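Side-chain contacts in adhesion G-protein coupled receptor G6 (Danio rerio, PDB 6V55), which is an adhesion G-protein coupled receptor, also called Gpr126, with a calcium-binding extracellular region, and probably acts in cell adhesion and myelination: residues K585-L590 with N673-G678; T656-L661 with E667-I672. All blocks are in the same frame, centred on the assembly; numbering follows the deposited sequence.

Interaction 1 of 2, residues K585-L590 with N673-G678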
# COMPACT_ATOMS: atom_id res chain seq x y z
N LYS A 585 -18.10 16.29 34.18
CA LYS A 585 -18.25 17.71 34.45
C LYS A 585 -18.14 18.54 33.18
O LYS A 585 -18.84 19.56 33.07
CB LYS A 585 -17.24 18.15 35.52
CG LYS A 585 -17.61 17.76 36.96
CD LYS A 585 -16.44 17.93 37.90
CE LYS A 585 -16.90 18.16 39.34
NZ LYS A 585 -15.77 18.59 40.24
N ALA A 586 -17.36 18.09 32.18
CA ALA A 586 -17.26 18.82 30.91
C ALA A 586 -18.50 18.68 30.04
O ALA A 586 -18.86 19.64 29.34
CB ALA A 586 -16.06 18.35 30.10
N VAL A 587 -19.13 17.50 30.03
CA VAL A 587 -20.41 17.32 29.35
C VAL A 587 -21.50 18.17 30.02
O VAL A 587 -22.34 18.77 29.33
CB VAL A 587 -20.76 15.82 29.32
CG1 VAL A 587 -22.19 15.57 28.92
CG2 VAL A 587 -19.91 15.17 28.33
N ASP A 588 -21.45 18.29 31.35
CA ASP A 588 -22.45 19.03 32.11
C ASP A 588 -22.40 20.52 31.80
O ASP A 588 -23.45 21.17 31.63
CB ASP A 588 -22.26 18.83 33.62
CG ASP A 588 -22.70 17.44 34.11
OD1 ASP A 588 -22.42 17.16 35.31
OD2 ASP A 588 -23.27 16.64 33.32
N GLU A 589 -21.20 21.06 31.66
CA GLU A 589 -21.07 22.48 31.38
C GLU A 589 -21.25 22.80 29.92
O GLU A 589 -21.62 23.94 29.61
CB GLU A 589 -19.70 22.99 31.83
CG GLU A 589 -19.74 24.43 32.29
CD GLU A 589 -18.47 25.12 31.96
OE1 GLU A 589 -17.50 24.40 31.62
OE2 GLU A 589 -18.43 26.37 32.07
N LEU A 590 -20.98 21.84 29.02
CA LEU A 590 -21.28 21.99 27.60
C LEU A 590 -22.76 22.21 27.38
O LEU A 590 -23.16 23.10 26.61
CB LEU A 590 -20.81 20.75 26.84
CG LEU A 590 -21.17 20.54 25.38
CD1 LEU A 590 -20.05 21.09 24.56
CD2 LEU A 590 -21.30 19.06 25.04
N ASN A 673 -32.68 20.44 30.33
CA ASN A 673 -31.54 19.68 29.85
C ASN A 673 -31.84 18.19 29.99
O ASN A 673 -32.50 17.77 30.93
CB ASN A 673 -30.29 20.03 30.66
CG ASN A 673 -30.00 21.52 30.66
OD1 ASN A 673 -30.18 22.18 29.64
ND2 ASN A 673 -29.56 22.06 31.79
N PHE A 674 -31.33 17.39 29.06
CA PHE A 674 -31.56 15.96 29.15
C PHE A 674 -30.34 15.27 28.58
O PHE A 674 -29.89 15.64 27.49
CB PHE A 674 -32.84 15.59 28.39
CG PHE A 674 -33.29 14.16 28.56
CD1 PHE A 674 -32.81 13.15 27.72
CD2 PHE A 674 -34.27 13.84 29.49
CE1 PHE A 674 -33.23 11.83 27.85
CE2 PHE A 674 -34.71 12.51 29.63
CZ PHE A 674 -34.19 11.52 28.79
N MET A 675 -29.80 14.28 29.30
CA MET A 675 -28.71 13.44 28.82
C MET A 675 -29.06 11.97 29.05
O MET A 675 -29.61 11.61 30.10
CB MET A 675 -27.38 13.73 29.53
CG MET A 675 -27.03 15.20 29.62
SD MET A 675 -25.54 15.57 30.53
CE MET A 675 -26.21 16.90 31.53
N PHE A 676 -28.75 11.13 28.07
CA PHE A 676 -28.91 9.69 28.21
C PHE A 676 -27.54 9.05 28.00
O PHE A 676 -26.92 9.24 26.94
CB PHE A 676 -29.94 9.15 27.21
CG PHE A 676 -30.06 7.65 27.21
CD1 PHE A 676 -29.43 6.88 26.22
CD2 PHE A 676 -30.82 7.01 28.18
CE1 PHE A 676 -29.54 5.50 26.22
CE2 PHE A 676 -30.94 5.63 28.18
CZ PHE A 676 -30.30 4.87 27.21
N PHE A 677 -27.07 8.30 28.99
CA PHE A 677 -25.78 7.62 28.89
C PHE A 677 -26.04 6.15 28.57
O PHE A 677 -26.56 5.40 29.39
CB PHE A 677 -24.99 7.77 30.19
CG PHE A 677 -24.41 9.14 30.40
CD1 PHE A 677 -25.17 10.16 30.97
CD2 PHE A 677 -23.09 9.42 30.03
CE1 PHE A 677 -24.64 11.42 31.17
CE2 PHE A 677 -22.54 10.69 30.23
CZ PHE A 677 -23.32 11.69 30.80
N GLY A 678 -25.70 5.75 27.34
CA GLY A 678 -25.88 4.35 26.97
C GLY A 678 -24.91 3.41 27.64
O GLY A 678 -25.22 2.23 27.79
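V587 and D588 meet M675 and F677 in a buried, mainly apolar helix-on-sheet contact, where helix 573-593 packs against strand 671-677. The axes of the two segments approach to 10.4 Å and run roughly antiparallel, at 146°, a spacing that side chains alone can bridge; no hydrogen bond crosses it. M675 is the middle of the contact. Its side chain leaves the strand toward the helix and slides past that of V587 in the opposite direction, so that the sulfur SD of M675 rests 3.7 Å from CG1 of V587. With CG1 anti to the backbone N (chi1 167°), V587 offers this one methyl to the strand, and the same methyl comes obliquely to F677, 4.5 Å from its CZ. The bend of M675 at chi3 (-133°) brings its end methyl CE to 3.5 Å from OD2 of D588, whose side chain crosses that of M675 at about a right angle. This is van der Waals contact, perhaps eased by the slight positive charge of a methyl beside sulfur; OD1 of D588 is hydrogen-bonded to another partner. A long, flexible, polarisable methionine suits a place where an aliphatic branch and a carboxylate oxygen both lie within reach, while the compact valine fits against it close to the helix backbone. M675 and F677, the latter by the far end of its ring, lie beside V610 and L608 of strand 608-614. The contact joins helix 573-593, itself packed through V587 on I565 of helix 555-568, to the four-stranded sheet, consistent with a GAIN domain.

Interaction 2 of 2, residues T656-L661 with E667-I672. With NAG (2-acetamido-2-deoxy-beta-D-glucopyranose), chain D.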
# COMPACT_ATOMS: atom_id res chain seq x y z
N THR A 656 -45.57 21.32 39.78
CA THR A 656 -45.11 22.12 40.92
C THR A 656 -43.60 22.15 41.06
O THR A 656 -43.10 22.23 42.19
CB THR A 656 -45.74 21.57 42.19
OG1 THR A 656 -45.38 20.18 42.34
CG2 THR A 656 -47.25 21.68 42.14
N LEU A 657 -42.85 22.06 39.95
CA LEU A 657 -41.39 21.97 40.02
C LEU A 657 -40.77 23.31 40.42
O LEU A 657 -39.84 23.35 41.23
CB LEU A 657 -40.81 21.50 38.68
CG LEU A 657 -39.28 21.52 38.53
CD1 LEU A 657 -38.63 20.34 39.23
CD2 LEU A 657 -38.85 21.57 37.09
N LEU A 658 -41.32 24.41 39.92
CA LEU A 658 -40.80 25.74 40.20
C LEU A 658 -41.57 26.46 41.30
O LEU A 658 -41.46 27.68 41.42
CB LEU A 658 -40.81 26.57 38.93
CG LEU A 658 -40.43 25.82 37.65
CD1 LEU A 658 -40.81 26.64 36.42
CD2 LEU A 658 -38.94 25.50 37.66
N GLN A 659 -42.34 25.72 42.10
CA GLN A 659 -43.29 26.33 43.04
C GLN A 659 -42.58 26.97 44.24
O GLN A 659 -42.91 28.10 44.62
CB GLN A 659 -44.30 25.27 43.48
CG GLN A 659 -44.93 25.46 44.87
CD GLN A 659 -45.74 24.24 45.31
OE1 GLN A 659 -46.73 23.89 44.67
NE2 GLN A 659 -45.32 23.61 46.41
N ASN A 660 -41.60 26.28 44.82
CA ASN A 660 -40.88 26.80 45.97
C ASN A 660 -39.60 27.53 45.59
O ASN A 660 -38.65 27.56 46.39
CB ASN A 660 -40.57 25.67 46.97
CG ASN A 660 -41.81 25.00 47.50
OD1 ASN A 660 -42.24 23.98 46.96
ND2 ASN A 660 -42.40 25.55 48.55
N LEU A 661 -39.54 28.10 44.39
CA LEU A 661 -38.36 28.81 43.93
C LEU A 661 -38.55 30.31 44.13
O LEU A 661 -39.65 30.82 43.93
CB LEU A 661 -38.08 28.54 42.45
CG LEU A 661 -37.35 27.25 42.07
CD1 LEU A 661 -36.90 27.32 40.63
CD2 LEU A 661 -36.16 27.00 42.97
N GLU A 667 -35.94 33.33 37.40
CA GLU A 667 -35.53 34.02 36.19
C GLU A 667 -34.23 33.46 35.63
O GLU A 667 -33.90 33.77 34.49
CB GLU A 667 -35.36 35.51 36.45
CG GLU A 667 -36.64 36.29 36.31
CD GLU A 667 -36.79 37.31 37.42
OE1 GLU A 667 -37.92 37.78 37.65
OE2 GLU A 667 -35.75 37.63 38.06
N LYS A 668 -33.52 32.64 36.38
CA LYS A 668 -32.38 31.92 35.84
C LYS A 668 -32.78 30.58 35.21
O LYS A 668 -31.90 29.77 34.91
CB LYS A 668 -31.32 31.71 36.93
CG LYS A 668 -30.88 33.03 37.57
CD LYS A 668 -30.05 32.83 38.83
CE LYS A 668 -29.79 34.17 39.56
NZ LYS A 668 -28.96 34.02 40.80
N VAL A 669 -34.08 30.34 35.02
CA VAL A 669 -34.58 29.09 34.46
C VAL A 669 -35.05 29.37 33.04
O VAL A 669 -36.08 30.01 32.81
CB VAL A 669 -35.69 28.49 35.33
CG1 VAL A 669 -36.27 27.25 34.67
CG2 VAL A 669 -35.15 28.14 36.70
N SER A 670 -34.27 28.90 32.08
CA SER A 670 -34.53 29.09 30.66
C SER A 670 -34.83 27.79 29.93
O SER A 670 -35.53 27.82 28.91
CB SER A 670 -33.32 29.73 29.95
OG SER A 670 -32.90 30.94 30.54
N ARG A 671 -34.26 26.68 30.39
CA ARG A 671 -34.12 25.50 29.57
C ARG A 671 -34.46 24.26 30.37
O ARG A 671 -34.48 24.29 31.59
CB ARG A 671 -32.69 25.33 29.05
CG ARG A 671 -32.26 26.31 28.01
CD ARG A 671 -30.91 26.86 28.35
NE ARG A 671 -30.35 27.62 27.24
CZ ARG A 671 -29.27 27.27 26.53
NH1 ARG A 671 -28.61 26.15 26.82
NH2 ARG A 671 -28.86 28.04 25.54
N ILE A 672 -34.73 23.17 29.66
CA ILE A 672 -34.66 21.82 30.21
C ILE A 672 -33.49 21.12 29.54
O ILE A 672 -33.33 21.23 28.32
CB ILE A 672 -35.96 21.03 29.98
CG1 ILE A 672 -37.16 21.92 30.25
CG2 ILE A 672 -35.97 19.77 30.87
CD1 ILE A 672 -38.49 21.21 30.31
C1 NAG D . -43.58 24.95 49.12
C2 NAG D . -43.38 24.56 50.60
C3 NAG D . -44.68 23.97 51.19
C4 NAG D . -45.88 24.89 50.94
C5 NAG D . -46.02 25.18 49.45
C6 NAG D . -47.16 26.13 49.14
C7 NAG D . -41.01 23.99 50.97
C8 NAG D . -40.01 22.89 51.12
N2 NAG D . -42.28 23.62 50.75
O3 NAG D . -44.53 23.78 52.59
O4 NAG D . -47.08 24.30 51.43
O5 NAG D . -44.80 25.79 48.98
O6 NAG D . -46.74 27.45 48.81
O7 NAG D . -40.68 25.17 51.04
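The amide nitrogen NE2 of Q659 donates two hydrogen bonds, one to OD1 of N660 at 3.2 Å and one to OE1 of Q711. The bond to N660 is bent, 146° at the hydrogen, and the donor stands 36° above the carbonyl plane of N660. It comes there because CG of Q659 lies anti to the backbone N (chi1 152°) and the chain runs out extended. N660 carries the N-linked sugar: its ND2 is bonded to C1 of the NAG, and NE2 of Q659 lies 3.4 Å from the ring oxygen O5 of that sugar. With a leucine in place of this glutamine, OD1 of N660 and OE1 of Q711 would probably be left without this donor, and the glycan-bearing amide freer to turn. Q659 and N660 occupy the two corners of a type I turn from L658 to L661, whose ends send leucines the other way. There CD2 of L658 meets CG1 of V669, and CD1 of L661 meets CG2 of V669, each at 4.4 Å; branched aliphatic side chains suit such loose apolar contact. V669 also packs on F705. The turn, after strand 649-653, thus leans on the chain between helix 663-666 and strand 671-677.

Along the chain, helix 573-593 comes first, then strands 600-603 to 649-653, the glycosylated turn, helix 663-666 and strand 671-677. Interaction 2 closes a short loop: only five residues, mostly that helix, separate 656-661 from 667-672. Interaction 1 closes a much longer one, with 82 residues between 585-590 and 673-678, and the whole of interaction 2 falls within it. The two do not cross. The turn meets V669, in the chain leading into strand 671-677, and helix 573-593 meets the later part of that strand; their centres are about 19 Å apart. One therefore joins helix to sheet, the other a turn to the chain leading into the strand.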